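PDB 2Q01: uronate isomerase from Caulobacter crescentus, which catalyses the isomerisation of D-glucuronate to D-fructuronate and of D-galacturonate to D-tagaturonate in uronate metabolism. Local coordinates for residues H43-W48 with D418-L423; E172-S177 with E215-T220; V193-R198 with A245-S250; S230-H235 with A289-E294. All blocks are in the same frame, centred on the assembly; numbering follows the deposited sequence. Where two conformers were deposited one is given.

Interaction 1 (H43-W48 with D418-L423)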
loop_
_atom_site.group_PDB
_atom_site.type_symbol
_atom_site.label_atom_id
_atom_site.label_comp_id
_atom_site.label_asym_id
_atom_site.label_seq_id
_atom_site.Cartn_x
_atom_site.Cartn_y
_atom_site.Cartn_z
ATOM N N HIS B 43 21.495 -6.534 -17.534
ATOM C CA HIS B 43 22.532 -5.542 -17.825
ATOM C C HIS B 43 23.966 -6.066 -17.740
ATOM O O HIS B 43 24.876 -5.329 -17.355
ATOM C CB HIS B 43 22.362 -4.321 -16.913
ATOM C CG HIS B 43 21.055 -3.618 -17.089
ATOM N ND1 HIS B 43 20.861 -2.626 -18.027
ATOM C CD2 HIS B 43 19.869 -3.773 -16.455
ATOM C CE1 HIS B 43 19.614 -2.196 -17.958
ATOM N NE2 HIS B 43 18.990 -2.877 -17.014
ATOM N N THR B 44 24.173 -7.327 -18.108
ATOM C CA THR B 44 25.527 -7.880 -18.182
ATOM C C THR B 44 26.230 -7.363 -19.439
ATOM O O THR B 44 25.571 -6.969 -20.409
ATOM C CB THR B 44 25.552 -9.440 -18.151
ATOM O OG1 THR B 44 24.905 -9.965 -19.317
ATOM C CG2 THR B 44 24.871 -9.984 -16.888
ATOM N N ASP B 45 27.559 -7.352 -19.409
ATOM C CA ASP B 45 28.368 -6.862 -20.524
ATOM C C ASP B 45 28.555 -8.006 -21.517
ATOM O O ASP B 45 29.095 -9.047 -21.150
ATOM C CB ASP B 45 29.724 -6.378 -19.996
ATOM C CG ASP B 45 30.465 -5.469 -20.966
ATOM O OD1 ASP B 45 31.361 -4.737 -20.494
ATOM O OD2 ASP B 45 30.187 -5.476 -22.183
ATOM N N PRO B 46 28.100 -7.820 -22.776
ATOM C CA PRO B 46 28.280 -8.816 -23.846
ATOM C C PRO B 46 29.738 -9.104 -24.212
ATOM O O PRO B 46 30.032 -10.164 -24.762
ATOM C CB PRO B 46 27.574 -8.172 -25.043
ATOM C CG PRO B 46 27.562 -6.708 -24.742
ATOM C CD PRO B 46 27.351 -6.646 -23.263
ATOM N N SER B 47 30.633 -8.166 -23.910
ATOM C CA SER B 47 32.058 -8.325 -24.188
ATOM C C SER B 47 32.711 -9.393 -23.312
ATOM O O SER B 47 33.746 -9.947 -23.685
ATOM C CB SER B 47 32.789 -6.997 -24.009
ATOM O OG SER B 47 32.943 -6.688 -22.638
ATOM N N TRP B 48 32.107 -9.670 -22.155
ATOM C CA TRP B 48 32.572 -10.728 -21.255
ATOM C C TRP B 48 32.563 -12.097 -21.925
ATOM O O TRP B 48 33.451 -12.908 -21.689
ATOM C CB TRP B 48 31.718 -10.791 -19.984
ATOM C CG TRP B 48 31.837 -9.603 -19.061
ATOM C CD1 TRP B 48 32.852 -8.685 -19.013
ATOM C CD2 TRP B 48 30.918 -9.236 -18.022
ATOM N NE1 TRP B 48 32.612 -7.763 -18.020
ATOM C CE2 TRP B 48 31.434 -8.079 -17.396
ATOM C CE3 TRP B 48 29.702 -9.772 -17.564
ATOM C CZ2 TRP B 48 30.771 -7.439 -16.339
ATOM C CZ3 TRP B 48 29.045 -9.136 -16.510
ATOM C CH2 TRP B 48 29.582 -7.982 -15.911
ATOM N N ASP B 418 17.446 -8.699 -13.909
ATOM C CA ASP B 418 17.753 -7.269 -14.110
ATOM C C ASP B 418 19.027 -6.802 -13.382
ATOM O O ASP B 418 19.029 -5.790 -12.672
ATOM C CB ASP B 418 16.540 -6.399 -13.736
ATOM C CG ASP B 418 16.649 -4.968 -14.252
ATOM O OD1 ASP B 418 17.126 -4.765 -15.387
ATOM O OD2 ASP B 418 16.256 -4.043 -13.509
ATOM N N THR B 419 20.110 -7.552 -13.559
ATOM C CA THR B 419 21.338 -7.287 -12.811
ATOM C C THR B 419 22.579 -7.218 -13.706
ATOM O O THR B 419 22.599 -7.778 -14.806
ATOM C CB THR B 419 21.529 -8.315 -11.647
ATOM O OG1 THR B 419 22.676 -7.964 -10.859
ATOM C CG2 THR B 419 21.674 -9.746 -12.179
ATOM N N ARG B 420 23.595 -6.501 -13.233
ATOM C CA ARG B 420 24.910 -6.510 -13.866
ATOM C C ARG B 420 25.783 -7.617 -13.252
ATOM O O ARG B 420 26.646 -8.185 -13.929
ATOM C CB ARG B 420 25.582 -5.132 -13.756
ATOM C CG ARG B 420 26.865 -4.998 -14.574
ATOM C CD ARG B 420 27.201 -3.559 -14.947
ATOM N NE ARG B 420 28.445 -3.491 -15.721
ATOM C CZ ARG B 420 28.529 -3.624 -17.046
ATOM N NH1 ARG B 420 29.713 -3.551 -17.643
ATOM N NH2 ARG B 420 27.441 -3.830 -17.782
ATOM N N ALA B 421 25.539 -7.921 -11.974
ATOM C CA ALA B 421 26.265 -8.967 -11.251
ATOM C C ALA B 421 25.920 -10.349 -11.805
ATOM O O ALA B 421 24.843 -10.888 -11.551
ATOM C CB ALA B 421 25.978 -8.886 -9.752
ATOM N N PHE B 422 26.848 -10.901 -12.578
ATOM C CA PHE B 422 26.627 -12.137 -13.310
ATOM C C PHE B 422 26.551 -13.356 -12.394
ATOM O O PHE B 422 25.733 -14.248 -12.614
ATOM C CB PHE B 422 27.724 -12.321 -14.358
ATOM C CG PHE B 422 27.617 -13.598 -15.137
ATOM C CD1 PHE B 422 26.545 -13.818 -15.998
ATOM C CD2 PHE B 422 28.596 -14.576 -15.019
ATOM C CE1 PHE B 422 26.444 -15.001 -16.723
ATOM C CE2 PHE B 422 28.506 -15.760 -15.740
ATOM C CZ PHE B 422 27.427 -15.974 -16.594
ATOM N N LEU B 423 27.391 -13.372 -11.360
ATOM C CA LEU B 423 27.456 -14.483 -10.408
ATOM C C LEU B 423 26.224 -14.621 -9.517
ATOM O O LEU B 423 25.992 -15.687 -8.934
ATOM C CB LEU B 423 28.703 -14.360 -9.539
ATOM C CG LEU B 423 29.899 -15.214 -9.953
ATOM C CD1 LEU B 423 30.584 -14.681 -11.204
ATOM C CD2 LEU B 423 30.868 -15.263 -8.803
#
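A largely polar contact joins His-43, Thr-44 and Asp-45 of the loop after strand 37-39, and Trp-48 of helix 47-51, to Asp-418, Thr-419, Arg-420 and Phe-422 on the loop ahead of helix 425-445. His-43 N donates to Thr-419 O (3.2 Å), which it meets from above the carbonyl plane, and His-43 O accepts a bent bond from Arg-420 NH2 (3.0 Å, N-H...O 135°). An extended chain, with CG anti to the backbone N (chi1 -171°), carries the arginine alongside the loop to that carbonyl. Its other terminal nitrogen, NH1, forms a long salt bridge with Asp-45 OD1 (3.5 Å). His-43 O and Asp-45 OD1 both lie near the guanidinium edge, and Trp-48 CZ2 sits over one guanidinium face, 4.2 Å from Arg-420 NH1. The ring of His-43 turns an edge to Asp-418, CD2 lying 3.1 Å from OD1. In the metallo-dependent hydrolase superfamily a His-x-His pair follows the first barrel strand and an aspartate the last; His-41, His-43 and Asp-418 are consistent with that pattern. Asp-45 works in two directions, since OD2 accepts the capping bond from Ser-47 N (3.2 Å) at the turn into the helix. An alanine in place of Asp-45 would probably leave Arg-420 without its carboxylate mate and this turn without its cap. Trp-48 CH2 lies 3.5 Å from Arg-420 O, which meets the indole edge in its plane. Asp-45 CB lies over the centre of one indole face. Beyond, Trp-48 CZ3 slides past Phe-422 CB (4.1 Å), and the phenyl ring packs on Leu-168 of strand 165-169.

Interaction 2 (E172-S177 with E215-T220)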
loop_
_atom_site.group_PDB
_atom_site.type_symbol
_atom_site.label_atom_id
_atom_site.label_comp_id
_atom_site.label_asym_id
_atom_site.label_seq_id
_atom_site.Cartn_x
_atom_site.Cartn_y
_atom_site.Cartn_z
ATOM N N GLU B 172 21.276 -2.635 -24.883
ATOM C CA GLU B 172 22.033 -1.620 -25.636
ATOM C C GLU B 172 21.108 -0.578 -26.253
ATOM O O GLU B 172 19.944 -0.860 -26.531
ATOM C CB GLU B 172 22.885 -2.236 -26.760
ATOM C CG GLU B 172 23.293 -3.708 -26.613
ATOM C CD GLU B 172 24.354 -3.967 -25.560
ATOM O OE1 GLU B 172 24.057 -4.722 -24.617
ATOM O OE2 GLU B 172 25.482 -3.439 -25.678
ATOM N N GLY B 173 21.633 0.625 -26.463
ATOM C CA GLY B 173 20.921 1.667 -27.193
ATOM C C GLY B 173 21.195 1.596 -28.684
ATOM O O GLY B 173 22.107 0.890 -29.110
ATOM N N PRO B 174 20.421 2.345 -29.492
ATOM C CA PRO B 174 20.548 2.387 -30.958
ATOM C C PRO B 174 21.839 3.053 -31.428
ATOM O O PRO B 174 22.252 2.864 -32.575
ATOM C CB PRO B 174 19.351 3.238 -31.400
ATOM C CG PRO B 174 18.511 3.434 -30.204
ATOM C CD PRO B 174 19.361 3.243 -29.010
ATOM N N HIS B 175 22.454 3.827 -30.538
ATOM C CA HIS B 175 23.698 4.533 -30.809
ATOM C C HIS B 175 24.965 3.703 -30.581
ATOM O O HIS B 175 26.031 4.075 -31.069
ATOM C CB HIS B 175 23.760 5.829 -29.990
ATOM C CG HIS B 175 23.682 5.623 -28.508
ATOM N ND1 HIS B 175 22.489 5.428 -27.844
ATOM C CD2 HIS B 175 24.648 5.602 -27.560
ATOM C CE1 HIS B 175 22.726 5.278 -26.553
ATOM N NE2 HIS B 175 24.028 5.381 -26.354
ATOM N N GLU B 176 24.859 2.592 -29.850
ATOM C CA GLU B 176 26.017 1.698 -29.649
ATOM C C GLU B 176 26.050 0.499 -30.601
ATOM O O GLU B 176 25.018 0.125 -31.170
ATOM C CB GLU B 176 26.164 1.260 -28.186
ATOM C CG GLU B 176 24.915 1.419 -27.332
ATOM C CD GLU B 176 25.203 1.309 -25.845
ATOM O OE1 GLU B 176 26.389 1.356 -25.456
ATOM O OE2 GLU B 176 24.238 1.177 -25.062
ATOM N N SER B 177 27.242 -0.085 -30.768
ATOM C CA SER B 177 27.435 -1.196 -31.701
ATOM C C SER B 177 27.072 -2.547 -31.092
ATOM O O SER B 177 27.158 -2.744 -29.876
ATOM C CB SER B 177 28.871 -1.227 -32.237
ATOM O OG SER B 177 29.784 -1.704 -31.265
ATOM N N GLU B 215 24.403 11.954 -32.082
ATOM C CA GLU B 215 25.511 12.059 -33.022
ATOM C C GLU B 215 25.937 10.681 -33.510
ATOM O O GLU B 215 26.025 10.454 -34.719
ATOM C CB GLU B 215 26.685 12.794 -32.368
ATOM C CG GLU B 215 27.534 13.612 -33.331
ATOM C CD GLU B 215 28.557 14.498 -32.623
ATOM O OE1 GLU B 215 28.865 15.586 -33.155
ATOM O OE2 GLU B 215 29.052 14.113 -31.541
ATOM N N ARG B 216 26.174 9.759 -32.576
ATOM C CA ARG B 216 26.560 8.393 -32.940
ATOM C C ARG B 216 25.386 7.507 -33.372
ATOM O O ARG B 216 25.599 6.468 -33.991
ATOM C CB ARG B 216 27.450 7.728 -31.875
ATOM C CG ARG B 216 26.957 7.794 -30.452
ATOM C CD ARG B 216 28.104 7.576 -29.470
ATOM N NE ARG B 216 28.540 6.180 -29.417
ATOM C CZ ARG B 216 28.441 5.391 -28.346
ATOM N NH1 ARG B 216 27.927 5.852 -27.212
ATOM N NH2 ARG B 216 28.868 4.136 -28.407
ATOM N N PHE B 217 24.161 7.936 -33.070
ATOM C CA PHE B 217 22.933 7.332 -33.618
ATOM C C PHE B 217 22.876 7.540 -35.141
ATOM O O PHE B 217 22.438 6.655 -35.875
ATOM C CB PHE B 217 21.710 7.933 -32.901
ATOM C CG PHE B 217 20.359 7.393 -33.341
ATOM C CD1 PHE B 217 19.249 8.229 -33.318
ATOM C CD2 PHE B 217 20.176 6.067 -33.721
ATOM C CE1 PHE B 217 17.994 7.768 -33.701
ATOM C CE2 PHE B 217 18.924 5.601 -34.114
ATOM C CZ PHE B 217 17.833 6.452 -34.094
ATOM N N ALA B 218 23.346 8.701 -35.601
ATOM C CA ALA B 218 23.461 9.010 -37.030
ATOM C C ALA B 218 24.556 8.194 -37.727
ATOM O O ALA B 218 24.429 7.860 -38.905
ATOM C CB ALA B 218 23.709 10.494 -37.225
ATOM N N GLU B 219 25.626 7.879 -36.997
ATOM C CA GLU B 219 26.723 7.060 -37.522
ATOM C C GLU B 219 26.322 5.595 -37.691
ATOM O O GLU B 219 26.635 4.985 -38.711
ATOM C CB GLU B 219 27.961 7.157 -36.627
ATOM C CG GLU B 219 28.564 8.555 -36.524
ATOM C CD GLU B 219 29.554 8.699 -35.373
ATOM O OE1 GLU B 219 29.781 7.713 -34.635
ATOM O OE2 GLU B 219 30.107 9.808 -35.207
ATOM N N THR B 220 25.623 5.042 -36.699
ATOM C CA THR B 220 25.184 3.639 -36.740
ATOM C C THR B 220 24.011 3.376 -37.692
ATOM O O THR B 220 23.810 2.246 -38.134
ATOM C CB THR B 220 24.821 3.086 -35.337
ATOM O OG1 THR B 220 23.698 3.797 -34.809
ATOM C CG2 THR B 220 25.996 3.201 -34.380
#
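Pro-174 is the first residue of the loop 172-177 to reach helix 210-221, its CB lying 3.6 Å from Phe-217 CE2. It follows Gly-173 in a type I turn that ends at Glu-176. The carbonyl of Pro-174 accepts from Thr-220 OG1 (2.8 Å) in the carbonyl plane, and a second bond from Arg-238 NE adds to the grip on this oxygen. The threonine methyl is used as well: Thr-220 CG2 rests 3.4 Å from His-175 O. At His-175 the first torsion sets CG between the backbone N and the carbonyl carbon (chi1 59°), and the ring then points its CD2 edge at the guanidinium of Arg-216, 3.3 Å from NH1. The two planes stand 76° apart, imidazole edge over guanidinium face. Glu-176 CG lies over one imidazole face. The Glu-176 chain, extended beyond CG, runs back along the turn, and OE2 accepts a nearly straight bond from Gly-173 N (3.0 Å, 170°) on its anti lone pair, tying the turn's two ends together. Glu-176 CB also comes within 4.0 Å of Arg-216 NH2. The loop, which connects strand 165-169 to helix 179-186, is thus fastened to the side of helix 210-221, while Arg-238 of helix 228-244 bonds to the loop and packs against Phe-217 and Thr-220.

Interaction 3 (V193-R198 with A245-S250)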
loop_
_atom_site.group_PDB
_atom_site.type_symbol
_atom_site.label_atom_id
_atom_site.label_comp_id
_atom_site.label_asym_id
_atom_site.label_seq_id
_atom_site.Cartn_x
_atom_site.Cartn_y
_atom_site.Cartn_z
ATOM N N VAL B 193 23.295 -15.527 -26.031
ATOM C CA VAL B 193 23.359 -14.178 -25.492
ATOM C C VAL B 193 22.770 -13.224 -26.526
ATOM O O VAL B 193 23.305 -13.071 -27.625
ATOM C CB VAL B 193 24.796 -13.767 -25.110
ATOM C CG1 VAL B 193 24.823 -12.331 -24.605
ATOM C CG2 VAL B 193 25.367 -14.722 -24.054
ATOM N N ILE B 194 21.646 -12.611 -26.174
ATOM C CA ILE B 194 20.949 -11.693 -27.073
ATOM C C ILE B 194 20.919 -10.280 -26.501
ATOM O O ILE B 194 21.493 -10.012 -25.445
ATOM C CB ILE B 194 19.513 -12.177 -27.416
ATOM C CG1 ILE B 194 18.666 -12.351 -26.151
ATOM C CG2 ILE B 194 19.572 -13.464 -28.214
ATOM C CD1 ILE B 194 17.184 -12.501 -26.422
ATOM N N THR B 195 20.249 -9.381 -27.209
ATOM C CA THR B 195 20.205 -7.978 -26.819
ATOM C C THR B 195 18.768 -7.478 -26.630
ATOM O O THR B 195 17.808 -8.207 -26.883
ATOM C CB THR B 195 20.988 -7.098 -27.829
ATOM O OG1 THR B 195 20.928 -5.729 -27.424
ATOM C CG2 THR B 195 20.429 -7.243 -29.242
ATOM N N ALA B 196 18.637 -6.245 -26.148
ATOM C CA ALA B 196 17.347 -5.574 -26.038
ATOM C C ALA B 196 17.507 -4.123 -26.476
ATOM O O ALA B 196 18.535 -3.504 -26.206
ATOM C CB ALA B 196 16.823 -5.652 -24.613
ATOM N N TYR B 197 16.488 -3.596 -27.154
ATOM C CA TYR B 197 16.516 -2.245 -27.717
ATOM C C TYR B 197 16.081 -1.184 -26.708
ATOM O O TYR B 197 14.907 -1.109 -26.353
ATOM C CB TYR B 197 15.606 -2.195 -28.945
ATOM C CG TYR B 197 15.711 -0.940 -29.788
ATOM C CD1 TYR B 197 16.755 -0.778 -30.695
ATOM C CD2 TYR B 197 14.743 0.061 -29.710
ATOM C CE1 TYR B 197 16.849 0.347 -31.484
ATOM C CE2 TYR B 197 14.826 1.202 -30.502
ATOM C CZ TYR B 197 15.885 1.331 -31.388
ATOM O OH TYR B 197 16.003 2.438 -32.178
ATOM N N ARG B 198 17.020 -0.355 -26.258
ATOM C CA ARG B 198 16.721 0.681 -25.267
ATOM C C ARG B 198 17.029 2.086 -25.796
ATOM O O ARG B 198 18.124 2.602 -25.574
ATOM C CB ARG B 198 17.499 0.429 -23.980
ATOM C CG ARG B 198 16.946 1.163 -22.771
ATOM C CD ARG B 198 18.015 1.392 -21.730
ATOM N NE ARG B 198 17.477 2.061 -20.549
ATOM C CZ ARG B 198 17.105 1.444 -19.429
ATOM N NH1 ARG B 198 17.216 0.124 -19.311
ATOM N NH2 ARG B 198 16.623 2.154 -18.418
ATOM N N ALA B 245 20.470 -9.522 -34.274
ATOM C CA ALA B 245 21.363 -9.891 -33.179
ATOM C C ALA B 245 20.641 -10.735 -32.116
ATOM O O ALA B 245 21.219 -11.074 -31.078
ATOM C CB ALA B 245 21.972 -8.643 -32.553
ATOM N N GLY B 246 19.376 -11.055 -32.379
ATOM C CA GLY B 246 18.615 -11.970 -31.537
ATOM C C GLY B 246 17.579 -11.355 -30.618
ATOM O O GLY B 246 16.885 -12.084 -29.906
ATOM N N ALA B 247 17.471 -10.026 -30.630
ATOM C CA ALA B 247 16.512 -9.307 -29.783
ATOM C C ALA B 247 15.065 -9.671 -30.076
ATOM O O ALA B 247 14.674 -9.870 -31.228
ATOM C CB ALA B 247 16.696 -7.807 -29.899
ATOM N N THR B 248 14.285 -9.776 -29.007
ATOM C CA THR B 248 12.851 -10.011 -29.100
ATOM C C THR B 248 12.104 -8.917 -28.349
ATOM O O THR B 248 10.873 -8.846 -28.401
ATOM C CB THR B 248 12.456 -11.382 -28.498
ATOM O OG1 THR B 248 12.830 -11.436 -27.115
ATOM C CG2 THR B 248 13.115 -12.544 -29.242
ATOM N N SER B 249 12.857 -8.055 -27.669
ATOM C CA SER B 249 12.256 -7.049 -26.807
ATOM C C SER B 249 12.848 -5.650 -26.951
ATOM O O SER B 249 13.970 -5.473 -27.427
ATOM C CB SER B 249 12.319 -7.504 -25.346
ATOM O OG SER B 249 11.543 -6.657 -24.521
ATOM N N SER B 250 12.066 -4.653 -26.549
ATOM C CA SER B 250 12.556 -3.290 -26.422
ATOM C C SER B 250 12.328 -2.844 -24.975
ATOM O O SER B 250 11.518 -3.439 -24.257
ATOM C CB SER B 250 11.889 -2.351 -27.433
ATOM O OG SER B 250 10.687 -1.809 -26.930
HETATM O O HOH W 1 23.550 -11.997 -30.506
HETATM O O HOH W 2 15.350 -9.077 -26.428
#
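The backbones of Tyr-197 and Ser-250 form a single bridge in which both chains run the same way: Tyr-197 N donates to Ser-249 O (3.2 Å) almost straight at 175°, and Tyr-197 also bonds through its backbone to Asp-251. Upstream no direct backbone hydrogen bond joins the two segments, and two waters bridge them. One water donates to Val-193 O and Ala-245 O; another donates to Thr-195 O (2.6 Å) and accepts from Thr-248 N (2.9 Å). Among the side chains, Ile-194 lies against the Gly-246 peptide, its CG2 and CD1 both 3.5 Å from Gly-246 O. Gly-246 ends the preceding helix in a Schellman motif; at its backbone angles a CB would be jammed against the carbonyl of Ala-245, which already calls for glycine, and it would also run into Ile-194 CG2. Thr-195 has CG2 between the backbone N and the carbonyl carbon, where it touches the methyls on both flanks of the glycine, Ala-247 CB at 3.8 Å and Ala-245 CB at 3.9 Å. At the bridge, Tyr-197 CB meets Ser-250 CB (4.0 Å), while the phenol heads away to bond His-235. Ser-250 OG bonds His-252. Strands 192-194 and 249-252 are joined through helices 210-221 and 228-244, with Phe-242 packing over the junction; they are neighbouring parallel staves, consistent with the beta-alpha barrel of the TIM-barrel clan.

Interaction 4 (S230-H235 with A289-E294)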
loop_
_atom_site.group_PDB
_atom_site.type_symbol
_atom_site.label_atom_id
_atom_site.label_comp_id
_atom_site.label_asym_id
_atom_site.label_seq_id
_atom_site.Cartn_x
_atom_site.Cartn_y
_atom_site.Cartn_z
ATOM N N SER B 230 13.201 10.587 -41.091
ATOM C CA SER B 230 14.433 9.803 -41.150
ATOM C C SER B 230 15.035 9.508 -39.770
ATOM O O SER B 230 15.971 8.716 -39.656
ATOM C CB SER B 230 15.457 10.454 -42.085
ATOM O OG SER B 230 15.751 11.778 -41.694
ATOM N N TYR B 231 14.503 10.155 -38.734
ATOM C CA TYR B 231 14.799 9.796 -37.347
ATOM C C TYR B 231 14.039 8.509 -37.041
ATOM O O TYR B 231 14.553 7.601 -36.379
ATOM C CB TYR B 231 14.378 10.928 -36.405
ATOM C CG TYR B 231 14.303 10.570 -34.933
ATOM C CD1 TYR B 231 15.445 10.599 -34.125
ATOM C CD2 TYR B 231 13.082 10.239 -34.338
ATOM C CE1 TYR B 231 15.374 10.287 -32.776
ATOM C CE2 TYR B 231 13.004 9.917 -32.990
ATOM C CZ TYR B 231 14.150 9.948 -32.216
ATOM O OH TYR B 231 14.071 9.634 -30.883
ATOM N N LEU B 232 12.811 8.445 -37.545
ATOM C CA LEU B 232 11.981 7.258 -37.442
ATOM C C LEU B 232 12.526 6.097 -38.269
ATOM O O LEU B 232 12.476 4.948 -37.822
ATOM C CB LEU B 232 10.539 7.574 -37.840
ATOM C CG LEU B 232 9.731 8.458 -36.890
ATOM C CD1 LEU B 232 8.288 8.504 -37.343
ATOM C CD2 LEU B 232 9.834 7.955 -35.456
ATOM N N GLU B 233 13.050 6.397 -39.459
ATOM C CA GLU B 233 13.742 5.391 -40.275
ATOM C C GLU B 233 14.998 4.855 -39.607
ATOM O O GLU B 233 15.313 3.677 -39.739
ATOM C CB GLU B 233 14.096 5.925 -41.665
ATOM C CG GLU B 233 13.196 5.393 -42.774
ATOM C CD GLU B 233 13.210 3.873 -42.874
ATOM O OE1 GLU B 233 14.313 3.288 -42.956
ATOM O OE2 GLU B 233 12.116 3.265 -42.874
ATOM N N ALA B 234 15.701 5.727 -38.891
ATOM C CA ALA B 234 16.890 5.346 -38.142
ATOM C C ALA B 234 16.564 4.401 -36.989
ATOM O O ALA B 234 17.371 3.542 -36.652
ATOM C CB ALA B 234 17.603 6.577 -37.634
ATOM N N HIS B 235 15.385 4.565 -36.391
ATOM C CA HIS B 235 14.915 3.667 -35.338
ATOM C C HIS B 235 14.520 2.302 -35.886
ATOM O O HIS B 235 14.773 1.282 -35.246
ATOM C CB HIS B 235 13.725 4.270 -34.606
ATOM C CG HIS B 235 14.096 5.142 -33.450
ATOM N ND1 HIS B 235 14.715 4.655 -32.320
ATOM C CD2 HIS B 235 13.894 6.462 -33.229
ATOM C CE1 HIS B 235 14.901 5.640 -31.461
ATOM N NE2 HIS B 235 14.410 6.747 -31.987
ATOM N N ALA B 289 6.427 10.571 -24.318
ATOM C CA ALA B 289 5.083 10.018 -24.454
ATOM C C ALA B 289 4.731 9.622 -25.892
ATOM O O ALA B 289 4.219 8.531 -26.126
ATOM C CB ALA B 289 4.049 11.005 -23.905
ATOM N N GLN B 290 4.998 10.510 -26.849
ATOM C CA GLN B 290 4.695 10.235 -28.257
ATOM C C GLN B 290 5.538 9.092 -28.801
ATOM O O GLN B 290 5.050 8.267 -29.568
ATOM C CB GLN B 290 4.871 11.491 -29.123
ATOM C CG GLN B 290 4.654 11.264 -30.630
ATOM C CD GLN B 290 3.292 10.665 -30.950
ATOM O OE1 GLN B 290 2.282 11.021 -30.339
ATOM N NE2 GLN B 290 3.259 9.756 -31.916
ATOM N N MET B 291 6.796 9.037 -28.372
ATOM C CA MET B 291 7.707 7.971 -28.782
ATOM C C MET B 291 7.352 6.590 -28.237
ATOM O O MET B 291 7.679 5.590 -28.865
ATOM C CB MET B 291 9.155 8.325 -28.440
ATOM C CG MET B 291 9.761 9.406 -29.335
ATOM S SD MET B 291 9.526 9.156 -31.115
ATOM C CE MET B 291 10.538 7.714 -31.366
ATOM N N LEU B 292 6.685 6.530 -27.083
ATOM C CA LEU B 292 6.171 5.259 -26.568
ATOM C C LEU B 292 5.173 4.659 -27.544
ATOM O O LEU B 292 5.239 3.470 -27.850
ATOM C CB LEU B 292 5.534 5.418 -25.181
ATOM C CG LEU B 292 6.453 5.262 -23.961
ATOM C CD1 LEU B 292 5.635 5.121 -22.681
ATOM C CD2 LEU B 292 7.410 4.075 -24.110
ATOM N N THR B 293 4.272 5.500 -28.050
ATOM C CA THR B 293 3.298 5.109 -29.075
ATOM C C THR B 293 3.975 4.783 -30.408
ATOM O O THR B 293 3.566 3.866 -31.113
ATOM C CB THR B 293 2.253 6.220 -29.272
ATOM O OG1 THR B 293 1.557 6.421 -28.041
ATOM C CG2 THR B 293 1.230 5.867 -30.358
ATOM N N GLU B 294 5.029 5.524 -30.728
ATOM C CA GLU B 294 5.722 5.355 -31.990
ATOM C C GLU B 294 6.466 4.026 -32.033
ATOM O O GLU B 294 6.472 3.360 -33.068
ATOM C CB GLU B 294 6.654 6.540 -32.247
ATOM C CG GLU B 294 6.732 6.956 -33.713
ATOM C CD GLU B 294 5.424 7.517 -34.270
ATOM O OE1 GLU B 294 5.066 7.164 -35.416
ATOM O OE2 GLU B 294 4.759 8.313 -33.578
#
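Met-291 meets Tyr-231, Leu-232 and His-235 across two helices; the axes of 230-235 and 289-294 pass 12.8 Å apart at a crossing angle of -53°. Its CB points toward helix 228-244, and the chain then turns about CB-CG (chi2 -48°) and again about CG-SD, bringing the thioether to the edge of the Tyr-231 ring. SD lies 4.0 Å from Tyr-231 CE2 and 5.4 Å from the ring centroid, 87° off the normal, an edge-on Met-aromatic contact. The terminal CE does most of the touching: Tyr-231 CE2 is 3.7 Å away, near the phenol plane, with His-235 CD2 at 4.0 Å and Leu-232 CD2 at 4.2 Å. Leu-232 also crosses Glu-294 at about a right angle, CD2 against CG, and this carboxylate is held by Gln-290 NE2 one turn back on its own helix. The wall facing the methionine is itself pinned: His-235 NE2 donates to Tyr-231 OH (3.1 Å) within the imidazole plane, and its CD2 stands over one face of the phenol. Losing the hydroxyl to a phenylalanine at Tyr-231 would probably strip His-235 NE2 and the carbonyl of Val-202 of the partner they share. Around this contact, Phe-217 of helix 210-221 meets the His-235 ring, Phe-271 of helix 264-276 meets Tyr-231, and the far side of helix 281-302 leans through Thr-293 on helix 343-349.

From the N terminus, residues 43-48 open the widest loop, closed by interaction 1 at 418-423; the other three contacts nest inside it. Interaction 2 opens at 172-177 and closes on helix 210-221. Interaction 3 starts within that span and crosses it, closing at 245-250. Interaction 4 opens at 230-235, inside interaction 3, and closes beyond it on helix 281-302, so these two cross while 2 and 4 run in series. Direct contacts join them: Glu-172 bonds by backbone to Ala-196 and Arg-198, Tyr-197 OH reaches His-235, Phe-217 packs on Ala-234, and His-43 touches Arg-198. Interaction 1 joins the two ends of the barrel sequence, 3 neighbouring strands, and 2 and 4 attach outer loops and helices.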